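Local coordinates for short-chain dehydrogenase/reductase SDR (Vibrio parahaemolyticus, PDB 3GUY), which probably catalyses NAD(P)(H)-dependent oxidation or reduction of a substrate not yet identified, as in other Rossmann-fold short-chain dehydrogenases, at residues G152-V157 with I168-P173; V125-S130 with W148-L153; E16-Y21 with N43-N48. The protein carries 2 engineered substitutions. All blocks are in the same frame, centred on the assembly; numbering follows the deposited sequence.

Contact 1 of 3, residues G152-V157 with I168-P173; sequences GLIESV and IIAVYP
Ile154 and Ile168 face each other where helix 152-157 lies on strand 168-173, and around this pair the apolar packing is built. The CB of Ile154 rests against Ile168 CG2 at 4.2 Å, while the other branch of Ile168 rises to the helix backbone, its CD1 lying 4.1 Å from Ile154 O. The same CD1 meets Val157 CG1 at 3.9 Å, the Val157 and Ile168 side chains crossing at about a right angle. Farther along the strand, Ile154 CD1 comes down on Ala170 CB at 4.1 Å. CG1 of Ile154 is lodged between its own backbone N and carbonyl carbon (chi1 73°), and this torsion turns the CG1-CD1 arm toward Ala170.

The polar part is bridged by water. The hydroxyl of Tyr172 donates to a water 2.6 Å from its OH, placed at the ring edge in the ring plane, and that water donates in turn to Glu155 OE2 at 2.7 Å. The carboxylate has a stronger partner in Arg158, a salt bridge through OE1, and Tyr172 OH has a weak bond to Lys151 NZ.

Within the helix, Gly152 O accepts both Ser156 N and Ser156 OG, from opposite faces of its plane. Ser156 OG also bonds the backbone N of Lys137 of the second subunit. Segment axes 9.6 Å apart at 152° are nearly antiparallel, as expected for the returning helix and following strand of a beta-alpha-beta crossover in a Rossmann fold.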
loop_
_atom_site.group_PDB
_atom_site.type_symbol
_atom_site.label_atom_id
_atom_site.label_comp_id
_atom_site.label_asym_id
_atom_site.label_seq_id
_atom_site.Cartn_x
_atom_site.Cartn_y
_atom_site.Cartn_z
ATOM N N GLY D 152 4.585 1.615 9.944
ATOM C CA GLY D 152 4.445 3.043 9.841
ATOM C C GLY D 152 5.529 3.745 10.638
ATOM O O GLY D 152 6.066 4.743 10.175
ATOM N N LEU D 153 5.827 3.212 11.810
ATOM C CA LEU D 153 6.940 3.702 12.641
ATOM C C LEU D 153 8.243 3.629 11.870
ATOM O O LEU D 153 8.901 4.673 11.646
ATOM C CB LEU D 153 7.045 2.887 13.903
ATOM C CG LEU D 153 8.126 3.253 14.903
ATOM C CD1 LEU D 153 7.655 4.468 15.772
ATOM C CD2 LEU D 153 8.421 2.040 15.750
ATOM N N ILE D 154 8.610 2.443 11.406
ATOM C CA ILE D 154 9.953 2.320 10.744
ATOM C C ILE D 154 10.041 3.127 9.434
ATOM O O ILE D 154 11.078 3.665 9.133
ATOM C CB ILE D 154 10.429 0.866 10.613
ATOM C CG1 ILE D 154 9.677 0.063 9.548
ATOM C CG2 ILE D 154 10.251 0.127 11.928
ATOM C CD1 ILE D 154 10.434 -0.099 8.237
ATOM N N GLU D 155 8.937 3.287 8.694
ATOM C CA GLU D 155 9.013 3.986 7.430
ATOM C C GLU D 155 9.145 5.505 7.633
ATOM O O GLU D 155 9.808 6.213 6.861
ATOM C CB GLU D 155 7.848 3.625 6.525
ATOM C CG GLU D 155 7.822 2.158 6.094
ATOM C CD GLU D 155 8.793 1.779 4.955
ATOM O OE1 GLU D 155 9.766 2.522 4.680
ATOM O OE2 GLU D 155 8.588 0.686 4.339
ATOM N N SER D 156 8.607 5.949 8.738
ATOM C CA SER D 156 8.781 7.300 9.181
ATOM C C SER D 156 10.192 7.581 9.695
ATOM O O SER D 156 10.772 8.628 9.331
ATOM C CB SER D 156 7.747 7.601 10.264
ATOM O OG SER D 156 6.416 7.463 9.733
ATOM N N VAL D 157 10.682 6.703 10.554
ATOM C CA VAL D 157 12.025 6.853 11.177
ATOM C C VAL D 157 13.070 6.745 10.015
ATOM O O VAL D 157 14.032 7.554 9.945
ATOM C CB VAL D 157 12.254 5.887 12.370
ATOM C CG1 VAL D 157 13.686 6.013 12.960
ATOM C CG2 VAL D 157 11.209 6.071 13.495
ATOM N N ILE D 168 17.667 1.164 8.611
ATOM C CA ILE D 168 16.713 0.169 9.083
ATOM C C ILE D 168 16.400 -0.849 7.959
ATOM O O ILE D 168 16.081 -0.477 6.846
ATOM C CB ILE D 168 15.402 0.833 9.580
ATOM C CG1 ILE D 168 15.654 1.715 10.803
ATOM C CG2 ILE D 168 14.388 -0.226 9.979
ATOM C CD1 ILE D 168 14.443 2.604 11.170
ATOM N N ILE D 169 16.503 -2.121 8.296
ATOM C CA ILE D 169 16.235 -3.261 7.380
ATOM C C ILE D 169 14.908 -3.869 7.826
ATOM O O ILE D 169 14.696 -4.116 9.016
ATOM C CB ILE D 169 17.328 -4.361 7.435
ATOM C CG1 ILE D 169 18.744 -3.755 7.299
ATOM C CG2 ILE D 169 17.074 -5.529 6.396
ATOM C CD1 ILE D 169 18.898 -2.888 6.188
ATOM N N ALA D 170 13.983 -3.988 6.879
ATOM C CA ALA D 170 12.626 -4.471 7.201
ATOM C C ALA D 170 12.512 -5.906 6.755
ATOM O O ALA D 170 12.830 -6.241 5.637
ATOM C CB ALA D 170 11.550 -3.600 6.523
ATOM N N VAL D 171 12.076 -6.768 7.643
ATOM C CA VAL D 171 11.940 -8.176 7.342
ATOM C C VAL D 171 10.512 -8.581 7.671
ATOM O O VAL D 171 10.016 -8.232 8.753
ATOM C CB VAL D 171 12.897 -9.025 8.220
ATOM C CG1 VAL D 171 12.792 -10.470 7.824
ATOM C CG2 VAL D 171 14.369 -8.452 8.162
ATOM N N TYR D 172 9.875 -9.308 6.738
ATOM C CA TYR D 172 8.471 -9.710 6.837
ATOM C C TYR D 172 8.329 -11.202 6.632
ATOM O O TYR D 172 8.214 -11.665 5.492
ATOM C CB TYR D 172 7.592 -8.990 5.803
ATOM C CG TYR D 172 7.698 -7.480 5.819
ATOM C CD1 TYR D 172 6.894 -6.706 6.651
ATOM C CD2 TYR D 172 8.634 -6.830 5.041
ATOM C CE1 TYR D 172 6.987 -5.320 6.668
ATOM C CE2 TYR D 172 8.750 -5.409 5.056
ATOM C CZ TYR D 172 7.904 -4.674 5.858
ATOM O OH TYR D 172 8.055 -3.307 5.883
ATOM N N PRO D 173 8.394 -11.974 7.721
ATOM C CA PRO D 173 8.172 -13.390 7.593
ATOM C C PRO D 173 6.701 -13.745 7.574
ATOM O O PRO D 173 5.885 -13.100 8.256
ATOM C CB PRO D 173 8.816 -13.982 8.839
ATOM C CG PRO D 173 9.239 -12.867 9.670
ATOM C CD PRO D 173 9.029 -11.592 8.995
HETATM O O HOH W 1 9.174 -1.948 4.032
#

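Contact 2 of 3, residues V125-S130 with W148-L153; sequences VVMIMS and WAVKGL
Val150 is the first residue of segment 148-153 to meet strand 125-128 and the loop residues that follow, and its CG1 is the methyl that takes both methionines. Standing anti to the backbone N (chi1 180°), CG1 receives Met129 CG at 3.7 Å and Met129 SD at the same distance, so the thioether lies along the methyl with two successive atoms. Met127 reaches CG1 as well, but by its terminal CE alone, at 4.0 Å. It does so with a chain folded at both chi2 and chi3, whereas Met129 stays extended at chi2 (164°) and bends only at chi3. The CA atoms of Met129 and Val150 are 7.4 Å apart.

Lys151 comes next. Its backbone N is 3.6 Å from Met129 SD and its CB 4.0 Å from the same sulfur, which thus sits against the helix backbone where the lysine chain leaves it. Beyond CB the chain turns away from the strand.

Strand 124-128 and helix 141-160 are the first strand and the connecting helix of a beta-alpha-beta unit of the Rossmann-like sheet, and the methionines fill the interface between them. Strand 167-174 completes the unit beside the first strand: Met127 also touches its Ile168, and Met129 its Ala170 and Tyr172. Val150 packs on Ala107 of helix 93-118, which flanks helix 141-160 over the same face of the sheet, and across the subunit boundary Ala149 packs against Ala149 of the second subunit.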
loop_
_atom_site.group_PDB
_atom_site.type_symbol
_atom_site.label_atom_id
_atom_site.label_comp_id
_atom_site.label_asym_id
_atom_site.label_seq_id
_atom_site.Cartn_x
_atom_site.Cartn_y
_atom_site.Cartn_z
ATOM N N VAL D 125 19.837 -1.720 11.881
ATOM C CA VAL D 125 18.756 -2.113 12.740
ATOM C C VAL D 125 17.819 -2.984 11.922
ATOM O O VAL D 125 17.234 -2.526 10.961
ATOM C CB VAL D 125 18.062 -0.877 13.301
ATOM C CG1 VAL D 125 16.904 -1.283 14.130
ATOM C CG2 VAL D 125 19.097 -0.078 14.144
ATOM N N VAL D 126 17.732 -4.244 12.280
ATOM C CA VAL D 126 16.915 -5.182 11.564
ATOM C C VAL D 126 15.599 -5.321 12.317
ATOM O O VAL D 126 15.512 -5.984 13.358
ATOM C CB VAL D 126 17.580 -6.547 11.415
ATOM C CG1 VAL D 126 16.625 -7.521 10.674
ATOM C CG2 VAL D 126 18.962 -6.417 10.705
ATOM N N MET D 127 14.551 -4.740 11.747
ATOM C CA MET D 127 13.219 -4.838 12.370
ATOM C C MET D 127 12.383 -5.991 11.794
ATOM O O MET D 127 11.925 -5.946 10.661
ATOM C CB MET D 127 12.523 -3.497 12.227
ATOM C CG MET D 127 13.265 -2.313 12.929
ATOM S SD MET D 127 13.274 -2.336 14.778
ATOM C CE MET D 127 11.436 -2.488 14.902
ATOM N N ILE D 128 12.148 -7.030 12.586
ATOM C CA ILE D 128 11.384 -8.162 12.091
ATOM C C ILE D 128 9.903 -7.967 12.394
ATOM O O ILE D 128 9.504 -7.776 13.557
ATOM C CB ILE D 128 11.885 -9.489 12.628
ATOM C CG1 ILE D 128 13.385 -9.659 12.246
ATOM C CG2 ILE D 128 11.037 -10.631 12.093
ATOM C CD1 ILE D 128 13.978 -10.867 12.815
ATOM N N MET D 129 9.095 -7.995 11.333
ATOM C CA MET D 129 7.671 -7.731 11.472
ATOM C C MET D 129 6.952 -9.026 11.100
ATOM O O MET D 129 7.173 -10.062 11.706
ATOM C CB MET D 129 7.243 -6.482 10.623
ATOM C CG MET D 129 7.646 -5.162 11.263
ATOM S SD MET D 129 7.618 -3.708 10.247
ATOM C CE MET D 129 9.127 -4.134 9.305
ATOM N N SER D 130 6.114 -8.989 10.088
ATOM C CA SER D 130 5.328 -10.149 9.700
ATOM C C SER D 130 4.691 -9.742 8.392
ATOM O O SER D 130 4.604 -8.523 8.077
ATOM C CB SER D 130 4.238 -10.449 10.739
ATOM O OG SER D 130 3.127 -11.091 10.128
ATOM N N TRP D 148 1.093 -3.393 11.343
ATOM C CA TRP D 148 1.021 -2.194 10.527
ATOM C C TRP D 148 1.593 -0.968 11.271
ATOM O O TRP D 148 2.215 -0.078 10.643
ATOM C CB TRP D 148 -0.440 -1.873 10.165
ATOM C CG TRP D 148 -1.046 -2.710 9.058
ATOM C CD1 TRP D 148 -1.061 -4.099 8.962
ATOM C CD2 TRP D 148 -1.788 -2.233 7.944
ATOM N NE1 TRP D 148 -1.755 -4.481 7.852
ATOM C CE2 TRP D 148 -2.207 -3.368 7.199
ATOM C CE3 TRP D 148 -2.138 -0.957 7.481
ATOM C CZ2 TRP D 148 -2.940 -3.255 6.008
ATOM C CZ3 TRP D 148 -2.881 -0.848 6.309
ATOM C CH2 TRP D 148 -3.266 -1.996 5.570
ATOM N N ALA D 149 1.307 -0.890 12.577
ATOM C CA ALA D 149 1.836 0.195 13.416
ATOM C C ALA D 149 3.394 0.238 13.371
ATOM O O ALA D 149 4.000 1.263 13.089
ATOM C CB ALA D 149 1.325 0.063 14.861
ATOM N N VAL D 150 4.006 -0.906 13.588
ATOM C CA VAL D 150 5.456 -0.996 13.464
ATOM C C VAL D 150 5.978 -0.549 12.085
ATOM O O VAL D 150 6.936 0.165 12.026
ATOM C CB VAL D 150 6.044 -2.349 13.917
ATOM C CG1 VAL D 150 7.617 -2.362 13.738
ATOM C CG2 VAL D 150 5.655 -2.671 15.371
ATOM N N LYS D 151 5.345 -0.951 10.990
ATOM C CA LYS D 151 5.755 -0.513 9.664
ATOM C C LYS D 151 5.634 0.999 9.424
ATOM O O LYS D 151 6.479 1.582 8.802
ATOM C CB LYS D 151 4.973 -1.244 8.599
ATOM C CG LYS D 151 5.490 -0.995 7.238
ATOM C CD LYS D 151 4.707 -1.813 6.242
ATOM C CE LYS D 151 4.589 -1.136 4.939
ATOM N NZ LYS D 151 5.527 -1.718 4.098
ATOM N N GLY D 152 4.585 1.615 9.944
ATOM C CA GLY D 152 4.445 3.043 9.841
ATOM C C GLY D 152 5.529 3.745 10.638
ATOM O O GLY D 152 6.066 4.743 10.175
ATOM N N LEU D 153 5.827 3.212 11.810
ATOM C CA LEU D 153 6.940 3.702 12.641
ATOM C C LEU D 153 8.243 3.629 11.870
ATOM O O LEU D 153 8.901 4.673 11.646
ATOM C CB LEU D 153 7.045 2.887 13.903
ATOM C CG LEU D 153 8.126 3.253 14.903
ATOM C CD1 LEU D 153 7.655 4.468 15.772
ATOM C CD2 LEU D 153 8.421 2.040 15.750
#

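Contact 3 of 3, residues E16-Y21 with N43-N48; sequences ELAKLY and NCLSNN
Leu45 leans its isobutyl group onto helix 16-21, and this apolar touch is the heart of the contact. Its CD2 methyl lies 4.0 Å from Lys19 CA and 4.1 Å from Lys19 CG, the two side chains crossing at about a right angle. The other methyl, CD1, reaches Ala18 CB at 4.4 Å, so the leucine straddles two successive residues of the helix. With chi1 at -48°, Leu45 CG sits beside its own backbone N, a setting that brings the branch round to the helix although its CB does not itself point there. Cys44 adds a looser touch: its SG stands 4.4 Å from CE of Lys19.

The extended chain of Lys19, a partly exposed residue, passes alongside the loop, and its ammonium makes a weak salt bridge with the carboxylate of Glu16, NZ to OE2 3.4 Å, one helical turn back.

Farther out, the loop is held by Asp22 near the end of the same helix, whose OD2 and OD1 accept Ser46 N and Asn47 N; Asn48 bonds Gly50 N and Thr28 OG1 through its side chain. Beneath, Ala18 and Leu45 both press on Leu30 of strand 28-32, and Ala18 also on Ile6 of strand 4-7.

Helix 12-23 is the first helix of the Rossmann fold, following the leading strand 4-7. Here it packs against the loop linking helix 35-42 to edge strand 51-53, in the first half of the fold, which in related short-chain dehydrogenases binds the dinucleotide.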
loop_
_atom_site.group_PDB
_atom_site.type_symbol
_atom_site.label_atom_id
_atom_site.label_comp_id
_atom_site.label_asym_id
_atom_site.label_seq_id
_atom_site.Cartn_x
_atom_site.Cartn_y
_atom_site.Cartn_z
ATOM N N GLU D 16 17.554 -18.722 16.674
ATOM C CA GLU D 16 18.193 -19.338 15.477
ATOM C C GLU D 16 19.120 -18.361 14.786
ATOM O O GLU D 16 20.179 -18.759 14.318
ATOM C CB GLU D 16 17.150 -19.866 14.505
ATOM C CG GLU D 16 16.341 -20.978 15.103
ATOM C CD GLU D 16 17.213 -22.073 15.730
ATOM O OE1 GLU D 16 18.169 -22.564 15.073
ATOM O OE2 GLU D 16 16.947 -22.420 16.902
ATOM N N LEU D 17 18.762 -17.076 14.746
ATOM C CA LEU D 17 19.700 -16.061 14.219
ATOM C C LEU D 17 20.937 -15.961 15.134
ATOM O O LEU D 17 22.076 -15.829 14.667
ATOM C CB LEU D 17 19.035 -14.677 14.080
ATOM C CG LEU D 17 18.235 -14.398 12.804
ATOM C CD1 LEU D 17 17.409 -13.086 13.000
ATOM C CD2 LEU D 17 19.109 -14.332 11.519
ATOM N N ALA D 18 20.717 -16.031 16.449
ATOM C CA ALA D 18 21.853 -15.987 17.370
ATOM C C ALA D 18 22.873 -17.096 17.003
ATOM O O ALA D 18 24.073 -16.838 16.902
ATOM C CB ALA D 18 21.391 -16.092 18.844
ATOM N N LYS D 19 22.374 -18.306 16.762
ATOM C CA LYS D 19 23.233 -19.456 16.476
ATOM C C LYS D 19 24.047 -19.269 15.189
ATOM O O LYS D 19 25.247 -19.601 15.173
ATOM C CB LYS D 19 22.408 -20.736 16.416
ATOM C CG LYS D 19 21.807 -21.065 17.734
ATOM C CD LYS D 19 20.821 -22.189 17.634
ATOM C CE LYS D 19 20.265 -22.530 18.999
ATOM N NZ LYS D 19 19.369 -23.722 18.884
ATOM N N LEU D 20 23.434 -18.718 14.130
ATOM C CA LEU D 20 24.148 -18.524 12.853
ATOM C C LEU D 20 25.206 -17.424 12.961
ATOM O O LEU D 20 26.295 -17.522 12.347
ATOM C CB LEU D 20 23.188 -18.206 11.688
ATOM C CG LEU D 20 22.100 -19.208 11.253
ATOM C CD1 LEU D 20 21.249 -18.520 10.174
ATOM C CD2 LEU D 20 22.611 -20.558 10.729
ATOM N N TYR D 21 24.914 -16.371 13.713
ATOM C CA TYR D 21 25.896 -15.297 13.899
ATOM C C TYR D 21 27.062 -15.811 14.779
ATOM O O TYR D 21 28.216 -15.570 14.480
ATOM C CB TYR D 21 25.290 -14.067 14.590
ATOM C CG TYR D 21 24.467 -13.144 13.740
ATOM C CD1 TYR D 21 25.034 -12.467 12.648
ATOM C CD2 TYR D 21 23.128 -12.908 14.036
ATOM C CE1 TYR D 21 24.286 -11.599 11.871
ATOM C CE2 TYR D 21 22.372 -12.039 13.262
ATOM C CZ TYR D 21 22.959 -11.381 12.191
ATOM O OH TYR D 21 22.208 -10.513 11.437
ATOM N N ASN D 43 24.116 -21.135 26.160
ATOM C CA ASN D 43 24.989 -22.256 26.474
ATOM C C ASN D 43 25.219 -23.155 25.258
ATOM O O ASN D 43 26.019 -24.083 25.344
ATOM C CB ASN D 43 24.432 -23.064 27.673
ATOM C CG ASN D 43 24.630 -22.338 29.011
ATOM O OD1 ASN D 43 25.445 -21.416 29.111
ATOM N ND2 ASN D 43 23.881 -22.746 30.038
ATOM N N CYS D 44 24.504 -22.888 24.148
ATOM C CA CYS D 44 24.869 -23.421 22.820
ATOM C C CYS D 44 25.899 -22.570 22.081
ATOM O O CYS D 44 26.441 -23.009 21.069
ATOM C CB CYS D 44 23.665 -23.515 21.884
ATOM S SG CYS D 44 22.236 -24.279 22.565
ATOM N N LEU D 45 26.139 -21.355 22.548
ATOM C CA LEU D 45 26.990 -20.427 21.840
ATOM C C LEU D 45 28.378 -20.488 22.437
ATOM O O LEU D 45 28.544 -20.947 23.577
ATOM C CB LEU D 45 26.419 -19.014 21.951
ATOM C CG LEU D 45 24.916 -18.923 21.639
ATOM C CD1 LEU D 45 24.450 -17.466 21.735
ATOM C CD2 LEU D 45 24.577 -19.551 20.276
ATOM N N SER D 46 29.373 -20.052 21.664
ATOM C CA SER D 46 30.762 -20.023 22.115
ATOM C C SER D 46 31.404 -18.618 22.069
ATOM O O SER D 46 32.467 -18.421 22.648
ATOM C CB SER D 46 31.592 -20.973 21.256
ATOM O OG SER D 46 32.380 -20.210 20.348
ATOM N N ASN D 47 30.791 -17.666 21.360
ATOM C CA ASN D 47 31.284 -16.260 21.294
ATOM C C ASN D 47 30.327 -15.234 21.925
ATOM O O ASN D 47 30.536 -14.016 21.841
ATOM C CB ASN D 47 31.573 -15.918 19.848
ATOM C CG ASN D 47 32.412 -16.999 19.193
ATOM O OD1 ASN D 47 33.477 -17.348 19.718
ATOM N ND2 ASN D 47 31.906 -17.594 18.120
ATOM N N ASN D 48 29.300 -15.742 22.589
ATOM C CA ASN D 48 28.332 -14.882 23.254
ATOM C C ASN D 48 28.944 -14.086 24.413
ATOM O O ASN D 48 29.725 -14.622 25.220
ATOM C CB ASN D 48 27.120 -15.697 23.730
ATOM C CG ASN D 48 26.175 -14.870 24.570
ATOM O OD1 ASN D 48 26.306 -14.860 25.795
ATOM N ND2 ASN D 48 25.283 -14.078 23.909
#

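In the fold
Contact 3 closes before the other two open along the chain, and contacts 1 and 2 follow as one beta-alpha-beta unit: strand 124-128, helix 141-160, strand 167-174. Those two have centres about 4 Å apart, share Gly152 and Leu153, and are joined by bonding between neighbouring strands, with Val171 O probably accepting from Met129 N. Contact 3 lies about 25 Å from contact 1 and about 24 Å from contact 2, centre to centre, but its Leu17 touches Ile128 of contact 2. Contacts 1 and 2 seat helix 141-160 on the sheet and also meet the second subunit, whereas contact 3 packs helix 12-23 against the loop before strand 51-53, and no other chain of the assembly touches it.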